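Local coordinates for protein phosphopantothenoylcysteine decarboxylase (Cryptococcus neoformans, PDB 6EOA) that binds flavin mononucleotide and probably acts as a phosphopantothenoylcysteine decarboxylase in coenzyme A biosynthesis, within the homooligomeric flavin-containing Cys decarboxylase superfamily, at residues A[35-41]-A[63-69]; A[172-177]-A[215-219]. All blocks are in the same frame, centred on the assembly; numbering follows the deposited sequence.

Contact 1. Residues A[35-41]-A[63-69]; sequences FRVVLIT and IDVQVVA
F35 opens a parallel ladder in which its carbonyl O accepts from D64 N at 2.8 Å. V37 and L39 each use both N and O: V37 N gives to D64 O and V37 O receives Q66 N, L39 does the same between Q66 O and V68 N; T41 adds its N, bonded to V68 O. The L39 N to Q66 O bond is short, 2.7 Å, with an angle of 162° at the hydrogen. Several carbonyls also collect a CA-H contact, V37 O lying 3.2 Å from V65 CA. The intervening R36, V38 and I40 turn their backbone groups to strand 133-139 and its approach.

V37 CG2 meets I63 CG2 at 3.9 Å on the face covered by helix 50-59, where L39 and V67 reach V54. On the face of V38, I40 and V68, V38 CG1 is 4.0 Å from V68 CG2; CG1 is placed there by a chi1 of 166°, opposite the backbone N. T41 OG1 bonds to Y77 and S73, Q66 OE1 to W106, and R36 makes a salt bridge with D32. The strands are thus joined by main-chain bonds and aliphatic contacts, while the polar ends of R36, Q66 and T41 are bonded to residues outside the pair.

Contact 2. Residues A[172-177]-A[215-219]; sequences CPAMNT and GPGKM. With FMN (flavin mononucleotide), chain B.
C172, the penultimate residue of strand 169-173, sets its CB 4.0 Å from M219 CG. P173 follows with its carbonyl O 3.7 Å from M219 CA. A174 packs closely, its CB 3.5 Å from M219 CB, tighter than usual for two carbons; M219 extends from there with CG opposite its backbone N (chi1 -169°), which brings CG alongside C172. The carbonyl O of A174 takes the flavin N3-H at 2.8 Å and also a weak bond from S44 OG.

At M175 the backbone N donates to G217 O at 2.9 Å, the donor tilted 31° from the carbonyl plane. The M175 CB lies 3.3 Å from flavin O2, beside the pyrimidine edge of the ring system. G217 CA makes a CA-H...O contact of 3.4 Å with M175 O, in a backbone conformation of the kind glycine adopts. N176 caps the following helix through Y178 N. T177, its first residue, sends OG1 to P216 O in a weak 3.1 Å bond, while Q181 is the stronger partner of that hydroxyl. The loop after strand 169-173, held by the 215-219 loop, thus forms part of the FMN site at the C-terminal ends of the strands in the Rossmann-like sheet of this HFCD-superfamily flavoprotein.

Overall arrangement
Both contacts reach the same parallel sheet, contact 2 only through the end of strand 169-173; strand 133-139 lies between strands 35-41 and 169-173. Their centres are 22 Å apart and their nearest atoms about 7 Å, without touching. Contact 1 forms the beta-alpha-beta unit with helix 50-59, near the centre of the chain, whereas contact 2 sits about 16 Å from that centre and bears directly on FMN. The strands of contact 1 lead into the flavin-binding residues G43, S44 and T70, and the side chain of I40 is about 8 Å from a bound FMN. The second subunit completes the cofactor site through C152 O.

Contact 1. Residues A[35-41]-A[63-69]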
ATOM      1  N   PHE A  35      32.990  -5.944  -6.546  1.00 77.03           N
ATOM      2  CA  PHE A  35      31.690  -6.558  -6.313  1.00 74.62           C
ATOM      3  C   PHE A  35      30.750  -5.522  -5.721  1.00 72.66           C
ATOM      4  O   PHE A  35      31.090  -4.857  -4.743  1.00 71.85           O
ATOM      5  CB  PHE A  35      31.819  -7.764  -5.382  1.00 76.50           C
ATOM      6  CG  PHE A  35      30.553  -8.558  -5.230  1.00 75.24           C
ATOM      7  CD1 PHE A  35      29.839  -8.535  -4.043  1.00 71.45           C
ATOM      8  CD2 PHE A  35      30.080  -9.333  -6.276  1.00 76.40           C
ATOM      9  CE1 PHE A  35      28.676  -9.274  -3.904  1.00 71.25           C
ATOM     10  CE2 PHE A  35      28.919 -10.070  -6.142  1.00 75.98           C
ATOM     11  CZ  PHE A  35      28.217 -10.040  -4.954  1.00 72.86           C
ATOM     12  N   ARG A  36      29.569  -5.386  -6.313  1.00 70.74           N
ATOM     13  CA  ARG A  36      28.661  -4.305  -5.948  1.00 69.49           C
ATOM     14  C   ARG A  36      27.393  -4.821  -5.275  1.00 69.36           C
ATOM     15  O   ARG A  36      26.631  -5.596  -5.857  1.00 67.46           O
ATOM     16  CB  ARG A  36      28.316  -3.479  -7.186  1.00 69.80           C
ATOM     17  CG  ARG A  36      29.534  -2.785  -7.781  1.00 73.77           C
ATOM     18  CD  ARG A  36      29.275  -2.230  -9.168  1.00 71.66           C
ATOM     19  NE  ARG A  36      30.332  -1.304  -9.566  1.00 72.90           N
ATOM     20  CZ  ARG A  36      31.414  -1.642 -10.262  1.00 76.48           C
ATOM     21  NH1 ARG A  36      31.597  -2.898 -10.656  1.00 76.59           N
ATOM     22  NH2 ARG A  36      32.317  -0.719 -10.569  1.00 77.15           N
ATOM     23  N   VAL A  37      27.183  -4.380  -4.038  1.00 66.41           N
ATOM     24  CA  VAL A  37      26.050  -4.821  -3.240  1.00 65.16           C
ATOM     25  C   VAL A  37      25.109  -3.666  -2.961  1.00 61.89           C
ATOM     26  O   VAL A  37      25.536  -2.605  -2.510  1.00 59.02           O
ATOM     27  CB  VAL A  37      26.501  -5.429  -1.891  1.00 66.22           C
ATOM     28  CG1 VAL A  37      25.314  -6.008  -1.148  1.00 67.44           C
ATOM     29  CG2 VAL A  37      27.551  -6.495  -2.106  1.00 71.14           C
ATOM     30  N   VAL A  38      23.827  -3.871  -3.242  1.00 61.41           N
ATOM     31  CA  VAL A  38      22.804  -2.944  -2.793  1.00 58.45           C
ATOM     32  C   VAL A  38      22.159  -3.494  -1.528  1.00 60.03           C
ATOM     33  O   VAL A  38      21.604  -4.594  -1.527  1.00 63.26           O
ATOM     34  CB  VAL A  38      21.725  -2.702  -3.866  1.00 58.70           C
ATOM     35  CG1 VAL A  38      20.511  -2.015  -3.256  1.00 57.74           C
ATOM     36  CG2 VAL A  38      22.291  -1.874  -5.005  1.00 58.98           C
ATOM     37  N   LEU A  39      22.251  -2.735  -0.443  1.00 58.93           N
ATOM     38  CA  LEU A  39      21.603  -3.124   0.802  1.00 57.37           C
ATOM     39  C   LEU A  39      20.245  -2.437   0.934  1.00 57.86           C
ATOM     40  O   LEU A  39      20.162  -1.211   0.938  1.00 56.28           O
ATOM     41  CB  LEU A  39      22.485  -2.781   2.000  1.00 54.27           C
ATOM     42  CG  LEU A  39      21.854  -3.005   3.379  1.00 55.97           C
ATOM     43  CD1 LEU A  39      21.701  -4.498   3.690  1.00 59.19           C
ATOM     44  CD2 LEU A  39      22.658  -2.299   4.464  1.00 54.67           C
ATOM     45  N   ILE A  40      19.181  -3.229   1.020  1.00 57.12           N
ATOM     46  CA  ILE A  40      17.858  -2.678   1.276  1.00 54.28           C
ATOM     47  C   ILE A  40      17.515  -2.868   2.744  1.00 56.03           C
ATOM     48  O   ILE A  40      17.516  -3.991   3.250  1.00 58.08           O
ATOM     49  CB  ILE A  40      16.766  -3.329   0.405  1.00 50.68           C
ATOM     50  CG1 ILE A  40      17.063  -3.123  -1.079  1.00 51.72           C
ATOM     51  CG2 ILE A  40      15.405  -2.728   0.729  1.00 46.70           C
ATOM     52  CD1 ILE A  40      16.020  -3.746  -1.996  1.00 50.87           C
ATOM     53  N   THR A  41      17.247  -1.761   3.430  1.00 57.28           N
ATOM     54  CA  THR A  41      16.872  -1.801   4.840  1.00 57.84           C
ATOM     55  C   THR A  41      15.411  -1.400   4.978  1.00 57.37           C
ATOM     56  O   THR A  41      14.969  -0.429   4.365  1.00 57.12           O
ATOM     57  CB  THR A  41      17.751  -0.869   5.700  1.00 56.74           C
ATOM     58  OG1 THR A  41      17.429   0.500   5.422  1.00 54.90           O
ATOM     59  CG2 THR A  41      19.228  -1.108   5.406  1.00 51.01           C
ATOM     60  N   ILE A  63      34.731  -4.760  -2.391  1.00 72.41           N
ATOM     61  CA  ILE A  63      33.280  -4.666  -2.337  1.00 67.73           C
ATOM     62  C   ILE A  63      32.839  -3.221  -2.150  1.00 66.24           C
ATOM     63  O   ILE A  63      33.357  -2.512  -1.285  1.00 64.06           O
ATOM     64  CB  ILE A  63      32.696  -5.526  -1.189  1.00 68.99           C
ATOM     65  CG1 ILE A  63      33.133  -6.989  -1.329  1.00 73.39           C
ATOM     66  CG2 ILE A  63      31.172  -5.418  -1.151  1.00 64.34           C
ATOM     67  CD1 ILE A  63      32.696  -7.875  -0.178  1.00 74.01           C
ATOM     68  N   ASP A  64      31.887  -2.787  -2.971  1.00 64.64           N
ATOM     69  CA  ASP A  64      31.237  -1.494  -2.783  1.00 63.99           C
ATOM     70  C   ASP A  64      29.788  -1.705  -2.372  1.00 65.22           C
ATOM     71  O   ASP A  64      29.178  -2.719  -2.713  1.00 64.95           O
ATOM     72  CB  ASP A  64      31.304  -0.644  -4.052  1.00 62.48           C
ATOM     73  CG  ASP A  64      32.705  -0.140  -4.343  1.00 67.64           C
ATOM     74  OD1 ASP A  64      33.508   0.003  -3.391  1.00 69.88           O
ATOM     75  OD2 ASP A  64      33.004   0.113  -5.528  1.00 64.81           O
ATOM     76  N   VAL A  65      29.235  -0.746  -1.638  1.00 65.62           N
ATOM     77  CA  VAL A  65      27.868  -0.875  -1.160  1.00 63.59           C
ATOM     78  C   VAL A  65      27.061   0.397  -1.389  1.00 61.79           C
ATOM     79  O   VAL A  65      27.548   1.510  -1.181  1.00 61.22           O
ATOM     80  CB  VAL A  65      27.834  -1.252   0.345  1.00 59.45           C
ATOM     81  CG1 VAL A  65      28.587  -0.227   1.184  1.00 63.49           C
ATOM     82  CG2 VAL A  65      26.403  -1.412   0.828  1.00 57.86           C
ATOM     83  N   GLN A  66      25.831   0.218  -1.857  1.00 58.45           N
ATOM     84  CA  GLN A  66      24.862   1.298  -1.890  1.00 59.33           C
ATOM     85  C   GLN A  66      23.663   0.887  -1.043  1.00 57.18           C
ATOM     86  O   GLN A  66      23.341  -0.297  -0.942  1.00 56.80           O
ATOM     87  CB  GLN A  66      24.445   1.623  -3.324  1.00 63.15           C
ATOM     88  CG  GLN A  66      25.518   2.362  -4.114  1.00 70.34           C
ATOM     89  CD  GLN A  66      25.987   3.624  -3.412  1.00 79.97           C
ATOM     90  OE1 GLN A  66      25.181   4.486  -3.051  1.00 83.79           O
ATOM     91  NE2 GLN A  66      27.295   3.738  -3.210  1.00 84.28           N
ATOM     92  N   VAL A  67      23.013   1.864  -0.424  1.00 55.04           N
ATOM     93  CA  VAL A  67      21.953   1.576   0.531  1.00 53.91           C
ATOM     94  C   VAL A  67      20.609   2.145   0.089  1.00 54.84           C
ATOM     95  O   VAL A  67      20.514   3.313  -0.287  1.00 55.45           O
ATOM     96  CB  VAL A  67      22.297   2.139   1.919  1.00 51.01           C
ATOM     97  CG1 VAL A  67      21.167   1.871   2.911  1.00 50.06           C
ATOM     98  CG2 VAL A  67      23.609   1.549   2.414  1.00 51.11           C
ATOM     99  N   VAL A  68      19.577   1.309   0.139  1.00 54.25           N
ATOM    100  CA  VAL A  68      18.208   1.755  -0.090  1.00 51.94           C
ATOM    101  C   VAL A  68      17.395   1.602   1.185  1.00 51.60           C
ATOM    102  O   VAL A  68      17.274   0.503   1.725  1.00 55.83           O
ATOM    103  CB  VAL A  68      17.531   0.965  -1.219  1.00 51.23           C
ATOM    104  CG1 VAL A  68      16.051   1.343  -1.321  1.00 48.13           C
ATOM    105  CG2 VAL A  68      18.255   1.209  -2.534  1.00 50.04           C
ATOM    106  N   ALA A  69      16.847   2.707   1.674  1.00 52.42           N
ATOM    107  CA  ALA A  69      16.092   2.689   2.918  1.00 51.12           C
ATOM    108  C   ALA A  69      14.619   2.971   2.666  1.00 52.19           C
ATOM    109  O   ALA A  69      14.270   3.959   2.028  1.00 53.60           O
ATOM    110  CB  ALA A  69      16.661   3.703   3.899  1.00 49.41           C
TER

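Contact 2. Residues A[172-177]-A[215-219]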
ATOM      1  N   CYS A 172      16.483 -11.293   4.425  1.00 62.23           N
ATOM      2  CA  CYS A 172      16.674 -11.624   5.828  1.00 60.70           C
ATOM      3  C   CYS A 172      15.498 -11.139   6.655  1.00 60.03           C
ATOM      4  O   CYS A 172      15.509 -10.016   7.156  1.00 61.51           O
ATOM      5  CB  CYS A 172      17.974 -11.018   6.352  1.00 60.98           C
ATOM      6  SG  CYS A 172      19.396 -11.279   5.261  1.00 66.71           S
ATOM      7  N   PRO A 173      14.470 -11.990   6.796  1.00 61.48           N
ATOM      8  CA  PRO A 173      13.285 -11.616   7.572  1.00 61.34           C
ATOM      9  C   PRO A 173      13.660 -11.267   9.007  1.00 63.55           C
ATOM     10  O   PRO A 173      14.535 -11.904   9.593  1.00 65.01           O
ATOM     11  CB  PRO A 173      12.409 -12.873   7.514  1.00 59.31           C
ATOM     12  CG  PRO A 173      12.888 -13.617   6.303  1.00 60.60           C
ATOM     13  CD  PRO A 173      14.360 -13.348   6.236  1.00 59.87           C
ATOM     14  N   ALA A 174      13.015 -10.241   9.548  1.00 60.63           N
ATOM     15  CA  ALA A 174      13.292  -9.784  10.902  1.00 62.18           C
ATOM     16  C   ALA A 174      12.045  -9.140  11.472  1.00 63.22           C
ATOM     17  O   ALA A 174      11.668  -8.037  11.077  1.00 59.73           O
ATOM     18  CB  ALA A 174      14.447  -8.809  10.916  1.00 58.96           C
ATOM     19  N   MET A 175      11.400  -9.835  12.401  1.00 65.23           N
ATOM     20  CA  MET A 175      10.116  -9.379  12.901  1.00 65.43           C
ATOM     21  C   MET A 175       9.783  -9.990  14.251  1.00 69.30           C
ATOM     22  O   MET A 175      10.430 -10.942  14.693  1.00 70.48           O
ATOM     23  CB  MET A 175       9.012  -9.701  11.884  1.00 61.76           C
ATOM     24  CG  MET A 175       8.846 -11.184  11.568  1.00 61.49           C
ATOM     25  SD  MET A 175       7.845 -11.488  10.092  1.00 69.18           S
ATOM     26  CE  MET A 175       9.045 -11.162   8.801  1.00 62.42           C
ATOM     27  N   ASN A 176       8.780  -9.415  14.908  1.00 70.39           N
ATOM     28  CA  ASN A 176       8.244  -9.984  16.131  1.00 70.13           C
ATOM     29  C   ASN A 176       7.834 -11.420  15.852  1.00 68.48           C
ATOM     30  O   ASN A 176       7.341 -11.726  14.764  1.00 65.30           O
ATOM     31  CB  ASN A 176       7.060  -9.163  16.641  1.00 71.47           C
ATOM     32  CG  ASN A 176       6.382  -9.800  17.834  1.00 75.79           C
ATOM     33  OD1 ASN A 176       5.372 -10.487  17.691  1.00 79.26           O
ATOM     34  ND2 ASN A 176       6.938  -9.581  19.018  1.00 75.72           N
ATOM     35  N   THR A 177       8.055 -12.302  16.821  1.00 69.14           N
ATOM     36  CA  THR A 177       7.875 -13.725  16.588  1.00 71.15           C
ATOM     37  C   THR A 177       6.442 -14.068  16.193  1.00 70.96           C
ATOM     38  O   THR A 177       6.214 -14.988  15.412  1.00 74.09           O
ATOM     39  CB  THR A 177       8.286 -14.559  17.828  1.00 75.29           C
ATOM     40  OG1 THR A 177       7.969 -15.938  17.603  1.00 76.33           O
ATOM     41  CG2 THR A 177       7.574 -14.066  19.079  1.00 79.21           C
ATOM     42  N   GLY A 215      11.292 -18.108  20.374  1.00 88.79           N
ATOM     43  CA  GLY A 215      10.873 -16.928  19.644  1.00 86.18           C
ATOM     44  C   GLY A 215      11.625 -16.724  18.341  1.00 84.63           C
ATOM     45  O   GLY A 215      12.544 -15.903  18.272  1.00 85.61           O
ATOM     46  N   PRO A 216      11.246 -17.475  17.296  1.00 81.47           N
ATOM     47  CA  PRO A 216      11.830 -17.277  15.965  1.00 77.91           C
ATOM     48  C   PRO A 216      11.377 -15.958  15.349  1.00 75.04           C
ATOM     49  O   PRO A 216      10.191 -15.640  15.401  1.00 77.60           O
ATOM     50  CB  PRO A 216      11.296 -18.466  15.164  1.00 78.01           C
ATOM     51  CG  PRO A 216      10.022 -18.831  15.849  1.00 80.77           C
ATOM     52  CD  PRO A 216      10.268 -18.577  17.312  1.00 82.00           C
ATOM     53  N   GLY A 217      12.310 -15.203  14.779  1.00 72.48           N
ATOM     54  CA  GLY A 217      11.975 -13.939  14.149  1.00 68.50           C
ATOM     55  C   GLY A 217      13.124 -12.950  14.114  1.00 69.14           C
ATOM     56  O   GLY A 217      13.128 -12.023  13.301  1.00 69.51           O
ATOM     57  N   LYS A 218      14.095 -13.138  15.002  1.00 69.97           N
ATOM     58  CA  LYS A 218      15.265 -12.270  15.053  1.00 72.72           C
ATOM     59  C   LYS A 218      16.096 -12.436  13.789  1.00 71.20           C
ATOM     60  O   LYS A 218      16.314 -13.553  13.326  1.00 72.50           O
ATOM     61  CB  LYS A 218      16.110 -12.572  16.295  1.00 81.00           C
ATOM     62  CG  LYS A 218      17.379 -11.740  16.415  1.00 86.05           C
ATOM     63  CD  LYS A 218      17.894 -11.724  17.851  1.00 92.04           C
ATOM     64  CE  LYS A 218      18.601 -10.415  18.169  1.00 94.06           C
ATOM     65  NZ  LYS A 218      18.090  -9.813  19.433  1.00 95.91           N
ATOM     66  N   MET A 219      16.547 -11.318  13.230  1.00 66.61           N
ATOM     67  CA  MET A 219      17.335 -11.340  12.006  1.00 65.67           C
ATOM     68  C   MET A 219      18.610 -12.156  12.176  1.00 66.45           C
ATOM     69  O   MET A 219      19.172 -12.228  13.272  1.00 66.12           O
ATOM     70  CB  MET A 219      17.694  -9.918  11.575  1.00 64.52           C
ATOM     71  CG  MET A 219      18.285  -9.822  10.174  1.00 66.22           C
ATOM     72  SD  MET A 219      18.801  -8.150   9.753  1.00 62.74           S
ATOM     73  CE  MET A 219      20.039  -7.861  11.017  1.00 70.20           C
TER
HETATM   74  N1  FMN B 801       7.946  -4.843  11.623  1.00 68.11           N
HETATM   75  C2  FMN B 801       8.676  -5.994  11.403  1.00 67.99           C
HETATM   76  O2  FMN B 801       8.345  -6.762  10.497  1.00 64.63           O
HETATM   77  N3  FMN B 801       9.768  -6.283  12.203  1.00 69.20           N
HETATM   78  C4  FMN B 801      10.135  -5.426  13.223  1.00 73.02           C
HETATM   79  O4  FMN B 801      11.110  -5.691  13.927  1.00 74.67           O
HETATM   80  C4A FMN B 801       9.401  -4.262  13.446  1.00 71.19           C
HETATM   81  N5  FMN B 801       9.755  -3.392  14.461  1.00 68.94           N
HETATM   82  C5A FMN B 801       9.023  -2.237  14.671  1.00 68.34           C
HETATM   83  C6  FMN B 801       9.380  -1.356  15.689  1.00 65.10           C
HETATM   84  C7  FMN B 801       8.644  -0.194  15.901  1.00 64.71           C
HETATM   85  C7M FMN B 801       9.029   0.752  17.003  1.00 62.85           C
HETATM   86  C8  FMN B 801       7.548   0.086  15.089  1.00 68.13           C
HETATM   87  C8M FMN B 801       6.737   1.331  15.300  1.00 70.53           C
HETATM   88  C9  FMN B 801       7.193  -0.792  14.073  1.00 67.45           C
HETATM   89  C9A FMN B 801       7.927  -1.954  13.862  1.00 68.37           C
HETATM   90  N10 FMN B 801       7.573  -2.824  12.846  1.00 68.15           N
HETATM   91  C10 FMN B 801       8.303  -3.977  12.637  1.00 68.69           C
HETATM   92  C1' FMN B 801       6.390  -2.524  11.973  1.00 62.60           C
HETATM   93  C2' FMN B 801       6.852  -1.847  10.686  1.00 60.70           C
HETATM   94  O2' FMN B 801       7.802  -0.834  10.961  1.00 60.87           O
HETATM   95  C3' FMN B 801       5.663  -1.251   9.948  1.00 60.81           C
HETATM   96  O3' FMN B 801       4.864  -2.316   9.483  1.00 59.81           O
HETATM   97  C4' FMN B 801       6.131  -0.393   8.778  1.00 64.10           C
HETATM   98  O4' FMN B 801       5.065   0.392   8.289  1.00 67.66           O
HETATM   99  C5' FMN B 801       6.675  -1.278   7.666  1.00 62.75           C
HETATM  100  O5' FMN B 801       7.321  -0.478   6.702  1.00 63.46           O
HETATM  101  P   FMN B 801       8.397  -1.138   5.694  1.00 56.32           P
HETATM  102  O1P FMN B 801       7.652  -1.939   4.650  1.00 53.37           O
HETATM  103  O2P FMN B 801       9.360  -2.049   6.422  1.00 56.82           O
HETATM  104  O3P FMN B 801       9.168  -0.022   5.042  1.00 57.17           O